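Local atomic coordinates of glutaconate CoA-transferase subunit A (Acidaminococcus fermentans, PDB entry 1POI), a protein that catalyses the transfer of coenzyme A from acetyl-CoA to glutaconate and (R)-2-hydroxyglutarate in the fermentative degradation of glutamate. Residues A11-S16 with Y206-C211. Numbering follows the deposited sequence.
Sequences AKYVHS and YTIVTC
Tyr13, at the C-terminal end of helix 6-13, meets the start of strand 206-211 at Tyr206, their CA atoms 6.4 Å apart. Tyr13 CD1 lies 3.3 Å from Tyr206 CD1, where the two rings come closest. With centroids 5.5 Å apart and planes at 46°, the pair is oblique, and Tyr206 CD1 and CE1 lie at the edge of the Tyr13 ring, near its plane. Lys12 CG lies over one face of that ring, 3.9 Å from its plane. With CG anti to the carbonyl carbon (chi1 -52° for Tyr13, -68° for Tyr206), both side chains, already directed at the other segment, cross at about a right angle. Ile208 CD1 packs 3.8 Å from Tyr13 CB and 3.4 Å from Val14 CG2, just where the chain leaves the helix. Replacing Tyr206 by an alanine removes the ring at the Tyr13 edge and would probably open a gap there, leaving the Tyr13 ring less restrained in its rotation. Ala236, on the adjacent strand, also touches Tyr13 and Ile208, so the helix end packs across neighbouring strands of the parallel sheet. With no hydrogen bond across it, the contact is made by apolar and aromatic side chains, 226 Å² being buried in all, with Val14 and Ile208 buried and the tyrosines partly exposed.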
loop_
_atom_site.group_PDB
_atom_site.type_symbol
_atom_site.label_atom_id
_atom_site.label_comp_id
_atom_site.label_asym_id
_atom_site.label_seq_id
_atom_site.Cartn_x
_atom_site.Cartn_y
_atom_site.Cartn_z
ATOM N N ALA A 11 -25.590 8.337 -25.949
ATOM C CA ALA A 11 -26.363 9.069 -26.947
ATOM C C ALA A 11 -25.543 10.169 -27.604
ATOM O O ALA A 11 -25.622 10.386 -28.814
ATOM C CB ALA A 11 -27.581 9.667 -26.305
ATOM N N LYS A 12 -24.793 10.887 -26.776
ATOM C CA LYS A 12 -23.953 11.978 -27.233
ATOM C C LYS A 12 -22.725 11.537 -28.021
ATOM O O LYS A 12 -22.526 11.988 -29.145
ATOM C CB LYS A 12 -23.540 12.839 -26.043
ATOM C CG LYS A 12 -22.723 14.043 -26.410
ATOM C CD LYS A 12 -22.615 14.994 -25.221
ATOM C CE LYS A 12 -21.831 16.268 -25.568
ATOM N NZ LYS A 12 -21.861 17.266 -24.446
ATOM N N TYR A 13 -21.933 10.615 -27.483
ATOM C CA TYR A 13 -20.708 10.188 -28.169
ATOM C C TYR A 13 -20.775 8.972 -29.078
ATOM O O TYR A 13 -19.772 8.656 -29.722
ATOM C CB TYR A 13 -19.570 10.010 -27.164
ATOM C CG TYR A 13 -19.366 11.208 -26.294
ATOM C CD1 TYR A 13 -18.647 12.311 -26.755
ATOM C CD2 TYR A 13 -19.955 11.288 -25.046
ATOM C CE1 TYR A 13 -18.524 13.475 -25.993
ATOM C CE2 TYR A 13 -19.838 12.449 -24.266
ATOM C CZ TYR A 13 -19.122 13.534 -24.753
ATOM O OH TYR A 13 -19.004 14.687 -24.005
ATOM N N VAL A 14 -21.893 8.244 -29.111
ATOM C CA VAL A 14 -21.965 7.081 -30.001
ATOM C C VAL A 14 -23.097 7.314 -30.982
ATOM O O VAL A 14 -24.148 7.873 -30.609
ATOM C CB VAL A 14 -22.150 5.745 -29.240
ATOM C CG1 VAL A 14 -21.621 4.558 -30.087
ATOM C CG2 VAL A 14 -21.402 5.799 -27.914
ATOM N N HIS A 15 -22.865 6.914 -32.238
ATOM C CA HIS A 15 -23.806 7.116 -33.351
ATOM C C HIS A 15 -23.689 5.968 -34.327
ATOM O O HIS A 15 -22.606 5.396 -34.491
ATOM C CB HIS A 15 -23.430 8.384 -34.154
ATOM C CG HIS A 15 -23.173 9.593 -33.309
ATOM N ND1 HIS A 15 -24.182 10.313 -32.707
ATOM C CD2 HIS A 15 -22.015 10.168 -32.908
ATOM C CE1 HIS A 15 -23.662 11.275 -31.963
ATOM N NE2 HIS A 15 -22.347 11.208 -32.067
ATOM N N SER A 16 -24.779 5.668 -35.023
ATOM C CA SER A 16 -24.747 4.614 -36.025
ATOM C C SER A 16 -23.721 5.087 -37.058
ATOM O O SER A 16 -23.475 6.294 -37.177
ATOM C CB SER A 16 -26.116 4.458 -36.679
ATOM O OG SER A 16 -27.133 4.351 -35.706
ATOM N N TYR A 206 -13.497 10.150 -29.783
ATOM C CA TYR A 206 -14.311 10.273 -28.570
ATOM C C TYR A 206 -14.070 9.044 -27.698
ATOM O O TYR A 206 -14.002 7.923 -28.230
ATOM C CB TYR A 206 -15.800 10.344 -28.914
ATOM C CG TYR A 206 -16.187 11.603 -29.633
ATOM C CD1 TYR A 206 -16.290 12.810 -28.945
ATOM C CD2 TYR A 206 -16.392 11.603 -31.020
ATOM C CE1 TYR A 206 -16.575 13.990 -29.616
ATOM C CE2 TYR A 206 -16.681 12.773 -31.702
ATOM C CZ TYR A 206 -16.765 13.967 -30.998
ATOM O OH TYR A 206 -17.000 15.151 -31.674
ATOM N N THR A 207 -13.928 9.236 -26.384
ATOM C CA THR A 207 -13.714 8.104 -25.475
ATOM C C THR A 207 -14.683 8.072 -24.309
ATOM O O THR A 207 -14.856 9.079 -23.600
ATOM C CB THR A 207 -12.278 8.052 -24.896
ATOM O OG1 THR A 207 -11.346 7.776 -25.946
ATOM C CG2 THR A 207 -12.160 6.926 -23.865
ATOM N N ILE A 208 -15.326 6.924 -24.122
ATOM C CA ILE A 208 -16.257 6.760 -23.002
ATOM C C ILE A 208 -15.670 5.739 -22.024
ATOM O O ILE A 208 -15.256 4.622 -22.430
ATOM C CB ILE A 208 -17.671 6.300 -23.454
ATOM C CG1 ILE A 208 -18.229 7.273 -24.505
ATOM C CG2 ILE A 208 -18.628 6.282 -22.239
ATOM C CD1 ILE A 208 -19.300 6.691 -25.374
ATOM N N VAL A 209 -15.601 6.134 -20.756
ATOM C CA VAL A 209 -15.055 5.259 -19.732
ATOM C C VAL A 209 -16.094 4.866 -18.662
ATOM O O VAL A 209 -16.634 5.726 -17.953
ATOM C CB VAL A 209 -13.790 5.917 -19.057
ATOM C CG1 VAL A 209 -14.185 7.194 -18.327
ATOM C CG2 VAL A 209 -13.119 4.958 -18.067
ATOM N N THR A 210 -16.465 3.589 -18.611
ATOM C CA THR A 210 -17.392 3.157 -17.547
ATOM C C THR A 210 -16.460 2.696 -16.417
ATOM O O THR A 210 -15.454 2.003 -16.685
ATOM C CB THR A 210 -18.324 2.007 -17.958
ATOM O OG1 THR A 210 -17.567 0.977 -18.592
ATOM C CG2 THR A 210 -19.414 2.495 -18.894
ATOM N N CYS A 211 -16.750 3.107 -15.184
ATOM C CA CYS A 211 -15.910 2.754 -14.060
ATOM C C CYS A 211 -16.673 2.258 -12.811
ATOM O O CYS A 211 -17.805 2.648 -12.559
ATOM C CB CYS A 211 -15.080 3.963 -13.716
ATOM S SG CYS A 211 -16.066 5.245 -13.031
#